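Local atomic coordinates of glycine betaine/carnitine/choline ABC transporter (Staphylococcus aureus subsp. aureus Mu50, PDB entry 3O66), a protein that probably binds glycine betaine, carnitine or choline as the extracellular substrate-binding component of an ABC importer. Residues Glu20-Ser25 / Leu44-Gly49; Gly38-Thr43 / Arg232-Leu237. All coordinates share one frame; numbering follows the deposited sequence. Where two conformers were deposited one is given.

Contact 1: residues Glu20-Ser25 / Leu44-Gly49; sequences ESQIIS and LVNNLG
Asn46 OD1 is gripped by two donors, one from across the contact and one from its own strand. From the helix, Gln22 NE2 donates to Asn46 OD1 at 3.2 Å, with an N-H...O angle of 158°. Asn47 N donates to Asn46 OD1 at 2.9 Å. Both come from the same face of the Asn46 carbonyl plane.

The contact belongs to a beta-alpha-beta unit made of strand 12-16, helix 19-35 and strand 43-48. The last is an outermost strand of its sheet. Helix and strand run nearly antiparallel, with segment axes 9.6 Å apart.

Beyond CG the Gln22 side chain runs out straight, and this carries its amide across to the strand. Asn46 OD1 lies close to the Gln22 amide plane, but NE2 sits above the Asn46 carbonyl plane. The two amides are turned 77° apart. Asn47 brings ND2 close to Gln22 NE2 as well, but both are donors and do not bond. Pro267 of helix 267-277 also packs on Gln22.

One helical turn further on, the contact becomes apolar. Leu44 lays CG and CD2 against Ser25 CB, and its CD1 approaches Ser25 O. The hydroxyl of Ser25 is turned back to its own helix, with OG anti to the carbonyl carbon (chi1 -58°). There Ser25 OG donates to Ser21 O at 2.7 Å. Ser21 O also accepts from Ser25 N at 2.8 Å, so one donor lies on each face of the Ser21 carbonyl.

Contact 2: residues Gly38-Thr43 / Arg232-Leu237; sequences GKIKPT and RQHPEL
Ile40 CD1 sits over one face of the His234 imidazole in a CH-pi contact. The Ile40 CD1 methyl is 4.0 Å from the centroid of the His234 ring. It stands almost straight above the ring, shifted a little toward the rim. His234 ND1 is the ring atom nearest to Ile40 CD1, at 3.9 Å. The isoleucine and histidine side chains meet head-on from their two segments. The same Ile40 CD1 meets Leu237 CD2 at 4.2 Å.

With CD1 anti about CG1 (chi2 176°), the Ile40 methyl reaches far enough to touch both the ring and the leucine. In one of two conformers of Glu236, His234 ND1 makes a weak hydrogen bond to Glu236 OE2 at 3.4 Å. That oxygen also accepts a hydrogen bond from the backbone N of Thr7. Within the turn, Leu237 N donates to His234 O at 3.0 Å.

Further out, Ile32 of helix 19-35 touches both Ile40 and Leu237, and Val11 packs on Ile40.

At His234 the chain breaks from helix 228-233, and helix 236-242 follows almost at once. This is buried apolar packing between a helix-helix turn and the helix-to-strand loop of a beta-alpha-beta unit, in the substrate-binding domain of a glycine betaine-type transport protein.

Contacts 1 and 2 adjoin along the chain, because segment 38-43 runs straight into segment 44-49. Their centres are about 18 Å apart and their segments do not otherwise touch. Contact 1 is local: it lies across the start of helix 19-35 and the strand that follows that helix. Contact 2 lies at the loop between these two elements, where it meets a turn 189 residues further on. Contact 1 lies about 12 Å from the centre of the chain and contact 2 about 25 Å, centre to centre. At the start of the helix in contact 1, the Glu20 carboxylate is hydrogen-bonded to Tyr70, Asn114, Thr198 and Asn257.

Contact 1: residues Glu20-Ser25 / Leu44-Gly49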
ATOM      1  N   GLU A  20       3.921  -7.152   2.383  1.00 23.81           N
ATOM      2  CA  GLU A  20       3.518  -6.488   1.178  1.00 23.39           C
ATOM      3  C   GLU A  20       4.711  -6.037   0.323  1.00 22.96           C
ATOM      4  O   GLU A  20       4.791  -6.338  -0.886  1.00 21.89           O
ATOM      5  CB  GLU A  20       2.681  -5.277   1.547  1.00 23.69           C
ATOM      6  CG  GLU A  20       2.142  -4.563   0.331  1.00 25.48           C
ATOM      7  CD  GLU A  20       1.003  -3.630   0.694  1.00 26.43           C
ATOM      8  OE1 GLU A  20      -0.042  -4.139   1.155  1.00 26.68           O
ATOM      9  OE2 GLU A  20       1.167  -2.411   0.520  1.00 25.12           O
ATOM     10  N   SER A  21       5.622  -5.296   0.945  1.00 22.78           N
ATOM     11  CA  SER A  21       6.836  -4.858   0.262  1.00 22.61           C
ATOM     12  C   SER A  21       7.685  -6.049  -0.195  1.00 23.23           C
ATOM     13  O   SER A  21       8.240  -6.044  -1.318  1.00 23.32           O
ATOM     14  CB  SER A  21       7.642  -3.925   1.153  1.00 22.40           C
ATOM     15  OG  SER A  21       8.886  -3.644   0.553  1.00 23.43           O
ATOM     16  N   GLN A  22       7.776  -7.074   0.650  1.00 23.25           N
ATOM     17  CA  GLN A  22       8.600  -8.231   0.295  1.00 23.88           C
ATOM     18  C   GLN A  22       8.007  -9.019  -0.884  1.00 23.23           C
ATOM     19  O   GLN A  22       8.746  -9.424  -1.786  1.00 23.90           O
ATOM     20  CB  GLN A  22       8.890  -9.108   1.503  1.00 24.70           C
ATOM     21  CG  GLN A  22       9.663  -8.322   2.584  1.00 28.01           C
ATOM     22  CD  GLN A  22       9.778  -9.066   3.875  1.00 34.10           C
ATOM     23  OE1 GLN A  22       8.888  -9.840   4.252  1.00 36.36           O
ATOM     24  NE2 GLN A  22      10.882  -8.838   4.584  1.00 36.05           N
ATOM     25  N   ILE A  23       6.699  -9.216  -0.869  1.00 20.96           N
ATOM     26  CA  ILE A  23       5.990  -9.854  -2.001  1.00 20.97           C
ATOM     27  C   ILE A  23       6.275  -9.133  -3.334  1.00 20.66           C
ATOM     28  O   ILE A  23       6.768  -9.758  -4.305  1.00 21.14           O
ATOM     29  CB  ILE A  23       4.467 -10.014  -1.725  1.00 20.58           C
ATOM     30  CG1 ILE A  23       4.230 -10.996  -0.571  1.00 21.05           C
ATOM     31  CG2 ILE A  23       3.649 -10.493  -3.049  1.00 19.84           C
ATOM     32  CD1 ILE A  23       2.815 -10.881   0.066  1.00 20.61           C
ATOM     33  N   ILE A  24       5.985  -7.838  -3.384  0.50 19.69           N
ATOM     34  CA  ILE A  24       6.175  -7.062  -4.620  0.50 19.66           C
ATOM     35  C   ILE A  24       7.657  -6.899  -4.996  0.50 19.43           C
ATOM     36  O   ILE A  24       7.997  -6.916  -6.176  0.50 19.68           O
ATOM     37  CB  ILE A  24       5.510  -5.708  -4.511  0.50 18.72           C
ATOM     38  CG1 ILE A  24       4.038  -5.873  -4.129  0.50 18.47           C
ATOM     39  CG2 ILE A  24       5.652  -4.926  -5.825  0.50 19.76           C
ATOM     40  CD1 ILE A  24       3.411  -4.577  -3.656  0.50 17.22           C
ATOM     41  N   SER A  25       8.540  -6.755  -4.009  1.00 19.74           N
ATOM     42  CA  SER A  25       9.998  -6.738  -4.315  1.00 20.22           C
ATOM     43  C   SER A  25      10.498  -8.046  -4.915  1.00 21.03           C
ATOM     44  O   SER A  25      11.294  -8.052  -5.866  1.00 20.66           O
ATOM     45  CB  SER A  25      10.815  -6.352  -3.083  1.00 20.07           C
ATOM     46  OG  SER A  25      10.381  -5.088  -2.631  1.00 22.18           O
ATOM     47  N   LEU A  44      17.750  -8.006  -3.088  1.00 27.32           N
ATOM     48  CA  LEU A  44      16.963  -7.096  -2.293  1.00 27.70           C
ATOM     49  C   LEU A  44      17.818  -6.444  -1.224  1.00 28.29           C
ATOM     50  O   LEU A  44      18.741  -7.066  -0.698  1.00 28.59           O
ATOM     51  CB  LEU A  44      15.783  -7.812  -1.622  1.00 27.14           C
ATOM     52  CG  LEU A  44      14.446  -7.976  -2.344  1.00 28.35           C
ATOM     53  CD1 LEU A  44      14.563  -8.530  -3.773  1.00 28.37           C
ATOM     54  CD2 LEU A  44      13.515  -8.843  -1.485  1.00 29.24           C
ATOM     55  N   VAL A  45      17.507  -5.183  -0.949  1.00 28.54           N
ATOM     56  CA  VAL A  45      17.999  -4.488   0.243  1.00 30.11           C
ATOM     57  C   VAL A  45      16.798  -4.499   1.177  1.00 30.54           C
ATOM     58  O   VAL A  45      15.916  -3.633   1.120  1.00 30.29           O
ATOM     59  CB  VAL A  45      18.499  -3.068  -0.075  1.00 29.71           C
ATOM     60  CG1 VAL A  45      18.961  -2.361   1.197  1.00 30.65           C
ATOM     61  CG2 VAL A  45      19.668  -3.124  -1.096  1.00 30.44           C
ATOM     62  N   ASN A  46      16.768  -5.528   2.010  1.00 32.32           N
ATOM     63  CA  ASN A  46      15.561  -5.959   2.695  1.00 33.65           C
ATOM     64  C   ASN A  46      15.486  -5.406   4.112  1.00 34.55           C
ATOM     65  O   ASN A  46      16.465  -4.854   4.624  1.00 34.42           O
ATOM     66  CB  ASN A  46      15.518  -7.499   2.720  1.00 35.05           C
ATOM     67  CG  ASN A  46      14.107  -8.050   2.552  1.00 36.67           C
ATOM     68  OD1 ASN A  46      13.112  -7.346   2.808  1.00 37.86           O
ATOM     69  ND2 ASN A  46      14.011  -9.330   2.167  1.00 36.12           N
ATOM     70  N   ASN A  47      14.298  -5.543   4.707  1.00 34.49           N
ATOM     71  CA  ASN A  47      13.998  -5.159   6.093  1.00 35.18           C
ATOM     72  C   ASN A  47      14.236  -3.702   6.459  1.00 34.51           C
ATOM     73  O   ASN A  47      14.655  -3.396   7.584  1.00 35.83           O
ATOM     74  CB  ASN A  47      14.728  -6.081   7.076  1.00 37.51           C
ATOM     75  CG  ASN A  47      14.357  -7.537   6.884  1.00 40.36           C
ATOM     76  OD1 ASN A  47      15.230  -8.385   6.730  1.00 44.18           O
ATOM     77  ND2 ASN A  47      13.055  -7.834   6.876  1.00 42.19           N
ATOM     78  N   LEU A  48      13.971  -2.795   5.525  1.00 32.02           N
ATOM     79  CA  LEU A  48      14.187  -1.375   5.797  1.00 30.93           C
ATOM     80  C   LEU A  48      13.023  -0.839   6.615  1.00 31.19           C
ATOM     81  O   LEU A  48      11.886  -1.330   6.478  1.00 29.81           O
ATOM     82  CB  LEU A  48      14.349  -0.584   4.501  1.00 30.08           C
ATOM     83  CG  LEU A  48      15.471  -1.042   3.554  1.00 29.41           C
ATOM     84  CD1 LEU A  48      15.643  -0.060   2.412  1.00 27.91           C
ATOM     85  CD2 LEU A  48      16.780  -1.194   4.353  1.00 31.24           C
ATOM     86  N   GLY A  49      13.305   0.166   7.454  1.00 31.27           N
ATOM     87  CA  GLY A  49      12.359   0.600   8.489  1.00 31.54           C
ATOM     88  C   GLY A  49      11.223   1.498   8.020  1.00 30.95           C
ATOM     89  O   GLY A  49      10.178   1.546   8.656  1.00 30.40           O
TER

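Contact 2: residues Gly38-Thr43 / Arg232-Leu237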
ATOM      1  N   GLY A  38      17.773 -14.451 -17.057  1.00 32.80           N
ATOM      2  CA  GLY A  38      18.866 -14.607 -16.085  1.00 33.04           C
ATOM      3  C   GLY A  38      20.070 -13.681 -16.270  1.00 33.82           C
ATOM      4  O   GLY A  38      21.006 -13.718 -15.477  1.00 34.87           O
ATOM      5  N   LYS A  39      20.049 -12.830 -17.289  1.00 34.08           N
ATOM      6  CA  LYS A  39      21.118 -11.849 -17.488  1.00 35.14           C
ATOM      7  C   LYS A  39      21.187 -10.813 -16.359  1.00 33.68           C
ATOM      8  O   LYS A  39      22.268 -10.400 -15.944  1.00 34.23           O
ATOM      9  CB  LYS A  39      20.951 -11.157 -18.830  1.00 36.16           C
ATOM     10  CG  LYS A  39      21.317 -12.042 -19.994  1.00 39.69           C
ATOM     11  CD  LYS A  39      20.706 -11.534 -21.291  1.00 44.28           C
ATOM     12  CE  LYS A  39      21.336 -12.225 -22.490  1.00 47.54           C
ATOM     13  NZ  LYS A  39      20.900 -11.524 -23.730  1.00 51.07           N
ATOM     14  N   ILE A  40      20.027 -10.405 -15.855  1.00 31.63           N
ATOM     15  CA  ILE A  40      19.996  -9.571 -14.667  1.00 31.02           C
ATOM     16  C   ILE A  40      19.336 -10.357 -13.528  1.00 30.64           C
ATOM     17  O   ILE A  40      18.206 -10.825 -13.665  1.00 30.56           O
ATOM     18  CB  ILE A  40      19.270  -8.231 -14.943  1.00 29.94           C
ATOM     19  CG1 ILE A  40      19.977  -7.501 -16.108  1.00 31.95           C
ATOM     20  CG2 ILE A  40      19.196  -7.370 -13.653  1.00 29.11           C
ATOM     21  CD1 ILE A  40      19.313  -6.196 -16.557  1.00 34.67           C
ATOM     22  N   LYS A  41      20.057 -10.475 -12.414  1.00 30.41           N
ATOM     23  CA  LYS A  41      19.599 -11.196 -11.230  1.00 30.42           C
ATOM     24  C   LYS A  41      19.570 -10.207 -10.077  1.00 29.15           C
ATOM     25  O   LYS A  41      20.574 -10.014  -9.368  1.00 29.39           O
ATOM     26  CB  LYS A  41      20.527 -12.380 -10.905  1.00 32.13           C
ATOM     27  CG  LYS A  41      20.416 -13.549 -11.866  1.00 34.12           C
ATOM     28  CD  LYS A  41      21.395 -14.670 -11.511  1.00 38.64           C
ATOM     29  CE  LYS A  41      21.475 -15.728 -12.619  1.00 41.70           C
ATOM     30  NZ  LYS A  41      22.646 -15.547 -13.557  1.00 44.47           N
ATOM     31  N   PRO A  42      18.423  -9.555  -9.880  1.00 27.72           N
ATOM     32  CA  PRO A  42      18.407  -8.509  -8.854  1.00 26.91           C
ATOM     33  C   PRO A  42      18.503  -9.096  -7.443  1.00 27.57           C
ATOM     34  O   PRO A  42      18.140 -10.265  -7.229  1.00 27.41           O
ATOM     35  CB  PRO A  42      17.027  -7.871  -9.045  1.00 25.62           C
ATOM     36  CG  PRO A  42      16.655  -8.209 -10.469  1.00 25.53           C
ATOM     37  CD  PRO A  42      17.143  -9.616 -10.611  1.00 26.48           C
ATOM     38  N   THR A  43      18.992  -8.305  -6.493  1.00 28.05           N
ATOM     39  CA  THR A  43      18.946  -8.699  -5.086  1.00 28.66           C
ATOM     40  C   THR A  43      18.176  -7.655  -4.295  1.00 27.63           C
ATOM     41  O   THR A  43      17.972  -6.552  -4.773  1.00 27.58           O
ATOM     42  CB  THR A  43      20.357  -8.919  -4.487  1.00 29.90           C
ATOM     43  OG1 THR A  43      21.063  -7.678  -4.487  1.00 31.26           O
ATOM     44  CG2 THR A  43      21.127  -9.951  -5.326  1.00 30.71           C
ATOM     45  N   ARG A 232      18.112   4.249 -17.946  1.00 31.01           N
ATOM     46  CA  ARG A 232      18.912   4.631 -19.117  1.00 32.92           C
ATOM     47  C   ARG A 232      19.916   3.556 -19.508  1.00 34.51           C
ATOM     48  O   ARG A 232      20.135   3.296 -20.699  1.00 35.23           O
ATOM     49  CB  ARG A 232      19.576   6.001 -18.917  1.00 33.92           C
ATOM     50  CG  ARG A 232      18.574   7.145 -19.050  1.00 33.87           C
ATOM     51  CD  ARG A 232      19.207   8.522 -18.976  1.00 35.08           C
ATOM     52  NE  ARG A 232      19.874   8.748 -17.697  1.00 35.77           N
ATOM     53  CZ  ARG A 232      19.348   9.399 -16.660  1.00 34.23           C
ATOM     54  NH1 ARG A 232      18.137   9.930 -16.721  1.00 32.97           N
ATOM     55  NH2 ARG A 232      20.057   9.523 -15.555  1.00 34.44           N
ATOM     56  N   GLN A 233      20.505   2.917 -18.505  1.00 35.18           N
ATOM     57  CA  GLN A 233      21.432   1.827 -18.730  1.00 36.97           C
ATOM     58  C   GLN A 233      20.737   0.581 -19.316  1.00 36.05           C
ATOM     59  O   GLN A 233      21.302  -0.073 -20.193  1.00 35.95           O
ATOM     60  CB  GLN A 233      22.159   1.490 -17.424  1.00 37.70           C
ATOM     61  CG  GLN A 233      23.143   0.352 -17.552  1.00 42.71           C
ATOM     62  CD  GLN A 233      24.187   0.367 -16.448  1.00 48.72           C
ATOM     63  OE1 GLN A 233      23.859   0.518 -15.267  1.00 51.99           O
ATOM     64  NE2 GLN A 233      25.452   0.211 -16.827  1.00 51.69           N
ATOM     65  N   HIS A 234      19.534   0.258 -18.822  1.00 33.96           N
ATOM     66  CA  HIS A 234      18.774  -0.903 -19.279  1.00 33.86           C
ATOM     67  C   HIS A 234      17.324  -0.529 -19.601  1.00 33.19           C
ATOM     68  O   HIS A 234      16.430  -0.812 -18.790  1.00 31.22           O
ATOM     69  CB  HIS A 234      18.766  -1.993 -18.197  1.00 33.91           C
ATOM     70  CG  HIS A 234      20.126  -2.459 -17.801  1.00 35.51           C
ATOM     71  ND1 HIS A 234      20.871  -3.315 -18.583  1.00 37.78           N
ATOM     72  CD2 HIS A 234      20.879  -2.193 -16.707  1.00 36.67           C
ATOM     73  CE1 HIS A 234      22.037  -3.538 -17.998  1.00 38.30           C
ATOM     74  NE2 HIS A 234      22.066  -2.866 -16.860  1.00 37.28           N
ATOM     75  N   PRO A 235      17.082   0.098 -20.775  1.00 34.07           N
ATOM     76  CA  PRO A 235      15.731   0.546 -21.146  1.00 34.18           C
ATOM     77  C   PRO A 235      14.647  -0.524 -21.031  1.00 33.00           C
ATOM     78  O   PRO A 235      13.490  -0.178 -20.787  1.00 32.86           O
ATOM     79  CB  PRO A 235      15.880   0.961 -22.615  1.00 35.77           C
ATOM     80  CG  PRO A 235      17.326   1.318 -22.760  1.00 37.17           C
ATOM     81  CD  PRO A 235      18.076   0.409 -21.829  1.00 35.51           C
ATOM     82  N   GLU A 236      15.043  -1.789 -21.184  0.70 33.01           N
ATOM     83  CA  GLU A 236      14.115  -2.933 -21.154  0.70 32.56           C
ATOM     84  C   GLU A 236      13.420  -3.100 -19.808  0.70 30.68           C
ATOM     85  O   GLU A 236      12.326  -3.674 -19.729  0.70 29.42           O
ATOM     86  CB  GLU A 236      14.835  -4.239 -21.563  0.70 33.62           C
ATOM     87  CG  GLU A 236      16.024  -4.695 -20.662  0.70 36.43           C
ATOM     88  CD  GLU A 236      17.374  -4.034 -20.980  0.70 40.50           C
ATOM     89  OE1 GLU A 236      17.433  -2.993 -21.667  0.70 41.39           O
ATOM     90  OE2 GLU A 236      18.402  -4.574 -20.520  0.70 43.34           O
ATOM     91  N   LEU A 237      14.063  -2.606 -18.751  1.00 29.68           N
ATOM     92  CA  LEU A 237      13.537  -2.754 -17.406  1.00 27.38           C
ATOM     93  C   LEU A 237      12.298  -1.916 -17.224  1.00 25.88           C
ATOM     94  O   LEU A 237      11.455  -2.263 -16.412  1.00 24.60           O
ATOM     95  CB  LEU A 237      14.573  -2.418 -16.337  1.00 27.44           C
ATOM     96  CG  LEU A 237      15.794  -3.337 -16.260  1.00 28.30           C
ATOM     97  CD1 LEU A 237      16.720  -2.827 -15.156  1.00 28.78           C
ATOM     98  CD2 LEU A 237      15.378  -4.798 -16.026  1.00 29.94           C
TER